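PDB 2QNG: uncharacterized protein SAV2460 from Streptomyces avermitilis, which is of unknown function but belongs to the TerD family and binds two calcium ions at one end of a beta sandwich. Local coordinates for residues A[35-40]-A[49-54]; A[84-89]-A[97-102]. One frame throughout, in Å; residues are numbered along the deposited sequence.

How the contacts relate
Contacts 1 and 2 lie with their centres about 8 Å apart, and the calcium sites join them. Contact 1 packs strand 33-40 of one sheet against strand 51-59 of the other. Contact 2 is a hairpin within the first sheet, and its strand 98-102 lies directly beside strand 33-40, with probable hydrogen bonds from Leu35 N to Met100 O and from Val37 N to Glu98 O, both 2.8 Å. Each contact supplies ligands to both calcium ions, which sit 10.6 Å apart. Residues 50-52 share the chain C ion with Ser88 and Glu98; Trp39 shares the chain B ion with Asp97, Gly91 and Gly93. Thus four chain segments converge on two ions.

Contact 1: residues A[35-40]-A[49-54]; sequences LAVKWD and TDLDIV. With CA (calcium ion), chain C; CA (calcium ion), chain B.
Trp39 holds CG between its backbone N and carbonyl carbon (chi1 66°), a torsion that lays the indole along residues 49-51, while Leu51 sets CG anti to its carbonyl carbon (chi1 -79°), which brings CD2 to Val37 CG1 and Trp39 CE3. Leu51 CB sits over one face of the six-membered ring, 3.8 Å from its centroid, in a CH-pi contact. At the ring's edge, Trp39 NE1 donates to Thr49 O at 2.9 Å. This bond is bent, and the donor stands above the carbonyl plane, not on a lone pair. Thr49 CG2 comes alongside Trp39 CD1 at 3.5 Å, while the Thr49 hydroxyl bonds to Ser42 and, through a water, reaches Asp40 O.

Farther along, the interface is aliphatic. Val37 CG2 lies 3.7 Å from Ile53 CG1, and Leu35 CD2 is equally close to Ile53 CG2, the side chains of each pair running antiparallel past one another. The segment axes are nearly antiparallel at 171° and approach to 8.3 Å, too far for backbone pairing, so they meet through side chains. Replacing Trp39 with an alanine would probably leave Thr49 O without its N-H partner and open a gap over Leu51.

The chemistry divides by side: the apolar groups and the indole fill the interior, whereas Asp50 OD1, Leu51 O and Asp52 OD1 turn to one calcium ion. Asp50 OD1 and Asp52 OD1 are only 3.2 Å apart, and the ion probably offsets their repulsion. Trp39 O binds the other calcium, so the residue whose ring bonds to Thr49 O also supplies a metal ligand through its backbone.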
ATOM      1  N   LEU A  35      -4.987  -0.355  -6.160  1.00  8.46           N
ATOM      2  CA  LEU A  35      -5.165  -0.727  -4.761  1.00  8.85           C
ATOM      3  C   LEU A  35      -6.107   0.310  -4.136  1.00  8.23           C
ATOM      4  O   LEU A  35      -5.817   1.495  -4.174  1.00  8.26           O
ATOM      5  CB  LEU A  35      -3.804  -0.719  -4.049  1.00 10.30           C
ATOM      6  CG  LEU A  35      -3.823  -0.869  -2.526  1.00 12.03           C
ATOM      7  CD1 LEU A  35      -4.614  -2.049  -1.948  1.00 12.89           C
ATOM      8  CD2 LEU A  35      -2.387  -0.931  -2.027  1.00 13.25           C
ATOM      9  N   ALA A  36      -7.223  -0.143  -3.564  1.00  7.31           N
ATOM     10  CA  ALA A  36      -8.174   0.773  -2.941  1.00  7.70           C
ATOM     11  C   ALA A  36      -8.327   0.428  -1.468  1.00  7.75           C
ATOM     12  O   ALA A  36      -8.301  -0.756  -1.120  1.00  8.23           O
ATOM     13  CB  ALA A  36      -9.520   0.656  -3.651  1.00  8.93           C
ATOM     14  N   VAL A  37      -8.479   1.458  -0.625  1.00  7.98           N
ATOM     15  CA  VAL A  37      -8.596   1.262   0.824  1.00  8.36           C
ATOM     16  C   VAL A  37      -9.767   2.101   1.311  1.00  8.44           C
ATOM     17  O   VAL A  37      -9.976   3.220   0.833  1.00  7.87           O
ATOM     18  CB  VAL A  37      -7.267   1.642   1.519  1.00  8.56           C
ATOM     19  CG1 VAL A  37      -7.364   1.517   3.045  1.00  9.68           C
ATOM     20  CG2 VAL A  37      -6.168   0.737   0.997  1.00 10.87           C
ATOM     21  N   LYS A  38     -10.524   1.540   2.254  1.00  8.30           N
ATOM     22  CA  LYS A  38     -11.667   2.228   2.849  0.50  8.53           C
ATOM     23  C   LYS A  38     -11.654   2.056   4.357  1.00  8.23           C
ATOM     24  O   LYS A  38     -11.089   1.084   4.880  1.00  8.89           O
ATOM     25  CB  LYS A  38     -12.997   1.696   2.287  0.50  9.75           C
ATOM     26  CG  LYS A  38     -13.440   0.358   2.898  0.50 11.36           C
ATOM     27  CD  LYS A  38     -14.402  -0.413   1.997  0.50 15.20           C
ATOM     28  CE  LYS A  38     -15.816   0.103   2.068  0.50 17.30           C
ATOM     29  NZ  LYS A  38     -16.564  -0.180   0.793  0.50 18.51           N
ATOM     30  N   TRP A  39     -12.275   3.003   5.046  1.00  7.43           N
ATOM     31  CA  TRP A  39     -12.512   2.911   6.477  1.00  8.50           C
ATOM     32  C   TRP A  39     -13.597   3.905   6.840  1.00  8.27           C
ATOM     33  O   TRP A  39     -13.998   4.752   6.023  1.00  8.61           O
ATOM     34  CB  TRP A  39     -11.230   3.139   7.303  1.00  8.57           C
ATOM     35  CG  TRP A  39     -10.647   4.503   7.217  1.00  7.50           C
ATOM     36  CD1 TRP A  39     -10.764   5.498   8.154  1.00  8.64           C
ATOM     37  CD2 TRP A  39      -9.854   5.058   6.142  1.00  7.06           C
ATOM     38  NE1 TRP A  39     -10.069   6.624   7.749  1.00  9.98           N
ATOM     39  CE2 TRP A  39      -9.492   6.371   6.523  1.00  8.28           C
ATOM     40  CE3 TRP A  39      -9.356   4.554   4.939  1.00  7.92           C
ATOM     41  CZ2 TRP A  39      -8.707   7.197   5.718  1.00  9.19           C
ATOM     42  CZ3 TRP A  39      -8.571   5.378   4.132  1.00  9.10           C
ATOM     43  CH2 TRP A  39      -8.259   6.690   4.519  1.00  8.04           C
ATOM     44  N   ASP A  40     -14.090   3.787   8.067  1.00  9.29           N
ATOM     45  CA  ASP A  40     -15.087   4.706   8.600  1.00  9.64           C
ATOM     46  C   ASP A  40     -14.405   5.664   9.578  1.00  9.85           C
ATOM     47  O   ASP A  40     -13.396   5.318  10.198  1.00 10.36           O
ATOM     48  CB  ASP A  40     -16.186   3.922   9.312  1.00 10.65           C
ATOM     49  CG  ASP A  40     -17.054   3.101   8.358  1.00 11.65           C
ATOM     50  OD1 ASP A  40     -17.061   3.382   7.128  1.00 12.92           O
ATOM     51  OD2 ASP A  40     -17.745   2.167   8.837  1.00 15.77           O
ATOM     52  N   THR A  49      -9.059   9.275  12.111  1.00 11.19           N
ATOM     53  CA  THR A  49      -8.411   8.068  11.625  1.00 10.45           C
ATOM     54  C   THR A  49      -7.949   8.349  10.189  1.00  9.25           C
ATOM     55  O   THR A  49      -8.791   8.675   9.320  1.00  9.74           O
ATOM     56  CB  THR A  49      -9.384   6.890  11.593  1.00 10.77           C
ATOM     57  OG1 THR A  49      -9.844   6.609  12.913  1.00 11.06           O
ATOM     58  CG2 THR A  49      -8.721   5.664  11.036  1.00 10.20           C
ATOM     59  N   ASP A  50      -6.644   8.205   9.922  1.00  9.87           N
ATOM     60  CA  ASP A  50      -6.086   8.532   8.610  1.00  9.68           C
ATOM     61  C   ASP A  50      -5.194   7.374   8.199  1.00  9.38           C
ATOM     62  O   ASP A  50      -4.165   7.137   8.822  1.00 10.36           O
ATOM     63  CB  ASP A  50      -5.269   9.833   8.742  1.00 10.48           C
ATOM     64  CG  ASP A  50      -4.666  10.297   7.419  1.00 11.03           C
ATOM     65  OD1 ASP A  50      -4.951   9.670   6.351  1.00 11.28           O
ATOM     66  OD2 ASP A  50      -3.892  11.286   7.457  1.00 12.64           O
ATOM     67  N   LEU A  51      -5.626   6.633   7.187  1.00  8.59           N
ATOM     68  CA  LEU A  51      -4.824   5.594   6.567  1.00  8.45           C
ATOM     69  C   LEU A  51      -4.222   6.160   5.297  1.00  8.00           C
ATOM     70  O   LEU A  51      -4.891   6.946   4.603  1.00  8.88           O
ATOM     71  CB  LEU A  51      -5.671   4.342   6.231  1.00  9.29           C
ATOM     72  CG  LEU A  51      -5.984   3.374   7.399  1.00 10.34           C
ATOM     73  CD1 LEU A  51      -6.641   4.039   8.630  1.00 10.65           C
ATOM     74  CD2 LEU A  51      -6.830   2.209   6.900  1.00  9.54           C
ATOM     75  N   ASP A  52      -2.985   5.763   4.996  1.00  8.14           N
ATOM     76  CA  ASP A  52      -2.351   6.170   3.748  1.00  7.56           C
ATOM     77  C   ASP A  52      -1.844   4.950   3.008  1.00  8.10           C
ATOM     78  O   ASP A  52      -1.215   4.075   3.604  1.00  9.58           O
ATOM     79  CB  ASP A  52      -1.145   7.071   4.015  1.00  9.92           C
ATOM     80  CG  ASP A  52      -1.534   8.463   4.505  1.00  9.65           C
ATOM     81  OD1 ASP A  52      -2.648   8.932   4.271  1.00 12.59           O
ATOM     82  OD2 ASP A  52      -0.679   9.132   5.109  1.00 14.58           O
ATOM     83  N   ILE A  53      -2.075   4.917   1.689  1.00  8.33           N
ATOM     84  CA  ILE A  53      -1.470   3.894   0.833  1.00  8.69           C
ATOM     85  C   ILE A  53      -0.055   4.361   0.476  1.00  8.71           C
ATOM     86  O   ILE A  53       0.171   5.546   0.170  1.00  9.85           O
ATOM     87  CB  ILE A  53      -2.281   3.698  -0.454  1.00  8.77           C
ATOM     88  CG1 ILE A  53      -3.721   3.295  -0.126  1.00  9.42           C
ATOM     89  CG2 ILE A  53      -1.607   2.653  -1.321  1.00  9.61           C
ATOM     90  CD1 ILE A  53      -4.626   3.232  -1.356  1.00 11.66           C
ATOM     91  N   VAL A  54       0.876   3.411   0.526  1.00  9.10           N
ATOM     92  CA  VAL A  54       2.249   3.712   0.115  0.50  9.76           C
ATOM     93  C   VAL A  54       2.772   2.572  -0.741  1.00  9.87           C
ATOM     94  O   VAL A  54       2.448   1.400  -0.526  1.00 10.37           O
ATOM     95  CB  VAL A  54       3.193   4.020   1.325  0.50 11.05           C
ATOM     96  CG1 VAL A  54       3.171   2.896   2.286  0.50 11.63           C
ATOM     97  CG2 VAL A  54       4.625   4.295   0.853  0.50 11.45           C
TER
HETATM   98 CA    CA C 202      -4.858   9.204   4.090  1.00 10.15          CA
HETATM   99 CA    CA B 201     -14.977   5.963   4.251  1.00  7.76          CA
HETATM  100  O   HOH W   1     -11.928   4.731  12.512  1.00 11.56           O
HETATM  101  O   HOH W   2     -16.912   5.624   5.607  1.00  9.12           O
HETATM  102  O   HOH W   3     -15.717   3.992   3.205  1.00  9.14           O
HETATM  103  O   HOH W   4      -4.085  11.185   3.122  1.00 15.50           O

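Contact 2: residues A[84-89]-A[97-102]; sequences LNRDSK and DEVMTL. With CA (calcium ion), chain C; CA (calcium ion), chain B.
Glu98 reaches across to residues 84-88 with a side chain extended beyond CG, in one of its two conformers. Glu98 CB lies 3.7 Å from Arg86 O, and Glu98 CG comes closer to that oxygen while also touching Leu84 CD1 at 3.7 Å. CD passes beside Asp87 CA. At the tip, Glu98 OE1 binds the chain C calcium at 2.6 Å and accepts a bond from Ser88 N at 3.2 Å, on its anti side; OE2 is taken by Ile53 N of the facing sheet. In this conformer both oxygens have partners, which should restrict rotation of the carboxylate. Ser88 O is a further ligand of the ion, beside Asp50, Leu51, Asp52 and a water.

Val99 O accepts from Asn85 N at 2.7 Å and, weakly, from Arg86 N at 3.4 Å, while Val99 N returns a bond to Arg86 O. Val99 CG2 sits over the centre of the Arg86 guanidinium, whose NE and NH2 are hydrogen-bonded, with Trp96 as the main partner. Asp97 grips the chain B calcium with both carboxylate oxygens. The arrangement is a beta hairpin with a classic beta bulge at Asn85 and Arg86, leading into the calcium sites of a TerD domain.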
ATOM      1  N   LEU A  84      -1.133   8.141  -6.756  1.00  8.57           N
ATOM      2  CA  LEU A  84      -2.287   8.138  -5.897  1.00  9.33           C
ATOM      3  C   LEU A  84      -3.409   8.862  -6.655  1.00 10.98           C
ATOM      4  O   LEU A  84      -3.220   9.977  -7.159  1.00 12.25           O
ATOM      5  CB  LEU A  84      -1.949   8.812  -4.560  1.00 10.48           C
ATOM      6  CG  LEU A  84      -2.971   8.701  -3.442  1.00 12.42           C
ATOM      7  CD1 LEU A  84      -3.037   7.288  -2.915  1.00 12.22           C
ATOM      8  CD2 LEU A  84      -2.564   9.657  -2.353  1.00 12.86           C
ATOM      9  N   ASN A  85      -4.556   8.211  -6.772  1.00 10.80           N
ATOM     10  CA  ASN A  85      -5.703   8.800  -7.499  1.00 12.24           C
ATOM     11  C   ASN A  85      -6.511   9.701  -6.577  1.00 13.38           C
ATOM     12  O   ASN A  85      -7.043  10.733  -7.004  1.00 15.33           O
ATOM     13  CB  ASN A  85      -6.598   7.688  -8.076  1.00 12.13           C
ATOM     14  CG  ASN A  85      -5.798   6.693  -8.903  1.00 13.58           C
ATOM     15  OD1 ASN A  85      -5.455   5.624  -8.433  1.00 14.29           O
ATOM     16  ND2 ASN A  85      -5.426   7.084 -10.095  1.00 18.62           N
ATOM     17  N   ARG A  86      -6.614   9.309  -5.315  1.00 13.87           N
ATOM     18  CA  ARG A  86      -7.328  10.112  -4.359  1.00 14.36           C
ATOM     19  C   ARG A  86      -6.942   9.677  -2.970  1.00 12.73           C
ATOM     20  O   ARG A  86      -6.478   8.551  -2.776  1.00 11.36           O
ATOM     21  CB  ARG A  86      -8.822  10.040  -4.610  1.00 17.51           C
ATOM     22  CG  ARG A  86      -9.423   8.755  -4.222  1.00 18.85           C
ATOM     23  CD  ARG A  86     -10.665   9.060  -3.374  1.00 24.46           C
ATOM     24  NE  ARG A  86     -11.725   8.070  -3.495  1.00 24.52           N
ATOM     25  CZ  ARG A  86     -12.121   7.514  -4.642  1.00 26.01           C
ATOM     26  NH1 ARG A  86     -11.560   7.868  -5.792  1.00 27.50           N
ATOM     27  NH2 ARG A  86     -13.099   6.607  -4.633  1.00 23.12           N
ATOM     28  N   ASP A  87      -7.082  10.603  -2.027  1.00 11.93           N
ATOM     29  CA  ASP A  87      -6.746  10.343  -0.638  1.00 12.06           C
ATOM     30  C   ASP A  87      -7.882  10.732   0.273  1.00 11.34           C
ATOM     31  O   ASP A  87      -8.853  11.374  -0.164  1.00 11.88           O
ATOM     32  CB  ASP A  87      -5.453  11.063  -0.222  1.00 14.48           C
ATOM     33  CG  ASP A  87      -5.681  12.483   0.264  1.00 15.75           C
ATOM     34  OD1 ASP A  87      -6.486  13.242  -0.338  1.00 15.60           O
ATOM     35  OD2 ASP A  87      -5.026  12.871   1.262  1.00 20.41           O
ATOM     36  N   SER A  88      -7.721  10.372   1.550  1.00  9.85           N
ATOM     37  CA  SER A  88      -8.609  10.868   2.598  1.00 10.21           C
ATOM     38  C   SER A  88      -7.810  10.953   3.873  1.00 10.99           C
ATOM     39  O   SER A  88      -7.023  10.051   4.175  1.00 11.55           O
ATOM     40  CB  SER A  88      -9.739   9.869   2.828  1.00 10.34           C
ATOM     41  OG  SER A  88     -10.564  10.297   3.894  1.00 11.69           O
ATOM     42  N   LYS A  89      -8.032  12.010   4.645  1.00 11.03           N
ATOM     43  CA  LYS A  89      -7.359  12.155   5.938  1.00 11.96           C
ATOM     44  C   LYS A  89      -8.253  11.797   7.102  1.00 11.19           C
ATOM     45  O   LYS A  89      -7.856  11.925   8.251  1.00 11.47           O
ATOM     46  CB  LYS A  89      -6.744  13.559   6.082  1.00 14.80           C
ATOM     47  CG  LYS A  89      -5.666  13.796   4.999  1.00 19.29           C
ATOM     48  CD  LYS A  89      -4.653  14.852   5.325  1.00 22.91           C
ATOM     49  CE  LYS A  89      -3.625  14.979   4.199  1.00 22.35           C
ATOM     50  NZ  LYS A  89      -4.233  15.226   2.844  1.00 25.87           N
ATOM     51  N   ASP A  97     -11.941   5.221  -0.025  1.00  8.29           N
ATOM     52  CA  ASP A  97     -11.444   6.511   0.451  1.00  8.01           C
ATOM     53  C   ASP A  97     -10.102   6.900  -0.148  1.00  8.50           C
ATOM     54  O   ASP A  97      -9.832   8.087  -0.339  1.00  9.73           O
ATOM     55  CB  ASP A  97     -11.321   6.506   1.979  1.00  8.02           C
ATOM     56  CG  ASP A  97     -12.652   6.301   2.654  1.00  6.89           C
ATOM     57  OD1 ASP A  97     -13.547   7.178   2.524  1.00  8.64           O
ATOM     58  OD2 ASP A  97     -12.831   5.279   3.328  1.00  8.74           O
ATOM     59  N   GLU A  98      -9.269   5.913  -0.465  0.50  8.43           N
ATOM     60  CA  GLU A  98      -7.957   6.214  -1.021  0.50  8.97           C
ATOM     61  C   GLU A  98      -7.626   5.126  -2.028  0.50  8.47           C
ATOM     62  O   GLU A  98      -7.857   3.944  -1.780  0.50  8.28           O
ATOM     63  CB  GLU A  98      -6.945   6.311   0.128  0.50 10.21           C
ATOM     64  CG  GLU A  98      -5.540   6.779  -0.240  0.50 10.35           C
ATOM     65  CD  GLU A  98      -4.803   7.426   0.944  0.50  9.53           C
ATOM     66  OE1 GLU A  98      -5.421   8.162   1.756  0.50 10.26           O
ATOM     67  OE2 GLU A  98      -3.581   7.225   1.046  0.50  9.82           O
ATOM     68  N   VAL A  99      -7.137   5.548  -3.195  1.00  8.53           N
ATOM     69  CA  VAL A  99      -6.937   4.653  -4.325  1.00  8.80           C
ATOM     70  C   VAL A  99      -5.597   4.982  -4.951  1.00  8.25           C
ATOM     71  O   VAL A  99      -5.288   6.150  -5.157  1.00  8.62           O
ATOM     72  CB  VAL A  99      -8.060   4.809  -5.389  1.00 10.10           C
ATOM     73  CG1 VAL A  99      -7.858   3.827  -6.533  1.00 11.33           C
ATOM     74  CG2 VAL A  99      -9.461   4.636  -4.755  1.00 10.77           C
HETATM   75  N   MSE A 100      -4.821   3.938  -5.242  1.00  8.05           N
HETATM   76  CA  MSE A 100      -3.545   4.111  -5.950  0.50  8.45           C
HETATM   77  C   MSE A 100      -3.485   3.213  -7.162  1.00  8.00           C
HETATM   78  O   MSE A 100      -3.972   2.094  -7.139  1.00  8.58           O
HETATM   79  CB  MSE A 100      -2.366   3.798  -5.034  0.50  8.32           C
HETATM   80  CG  MSE A 100      -1.015   3.904  -5.728  0.50  8.13           C
HETATM   81 SE   MSE A 100       0.480   3.529  -4.526  0.50 14.19          SE
HETATM   82  CE  MSE A 100       0.435   5.135  -3.372  0.50  9.22           C
ATOM     83  N   THR A 101      -2.894   3.740  -8.226  1.00  7.60           N
ATOM     84  CA  THR A 101      -2.705   2.994  -9.464  1.00  7.50           C
ATOM     85  C   THR A 101      -1.220   2.700  -9.692  1.00  6.90           C
ATOM     86  O   THR A 101      -0.378   3.583  -9.503  1.00  7.81           O
ATOM     87  CB  THR A 101      -3.235   3.824 -10.625  1.00  8.36           C
ATOM     88  OG1 THR A 101      -4.638   4.055 -10.419  1.00 11.16           O
ATOM     89  CG2 THR A 101      -3.059   3.115 -11.972  1.00  9.99           C
ATOM     90  N   LEU A 102      -0.918   1.445 -10.067  1.00  7.67           N
ATOM     91  CA  LEU A 102       0.448   1.050 -10.375  1.00  8.22           C
ATOM     92  C   LEU A 102       0.495   0.505 -11.789  1.00  8.05           C
ATOM     93  O   LEU A 102      -0.014  -0.571 -12.052  1.00  7.72           O
ATOM     94  CB  LEU A 102       0.934  -0.004  -9.373  1.00  8.73           C
ATOM     95  CG  LEU A 102       0.802   0.474  -7.904  1.00 10.60           C
ATOM     96  CD1 LEU A 102      -0.474  -0.030  -7.231  1.00 12.02           C
ATOM     97  CD2 LEU A 102       2.002   0.015  -7.125  1.00 12.08           C
TER
HETATM   98 CA    CA C 202      -4.858   9.204   4.090  1.00 10.15          CA
HETATM   99 CA    CA B 201     -14.977   5.963   4.251  1.00  7.76          CA
HETATM  100  O   HOH W   4      -4.085  11.185   3.122  1.00 15.50           O
HETATM  101  O   HOH W   3     -15.717   3.992   3.205  1.00  9.14           O
HETATM  102  O   HOH W   2     -16.912   5.624   5.607  1.00  9.12           O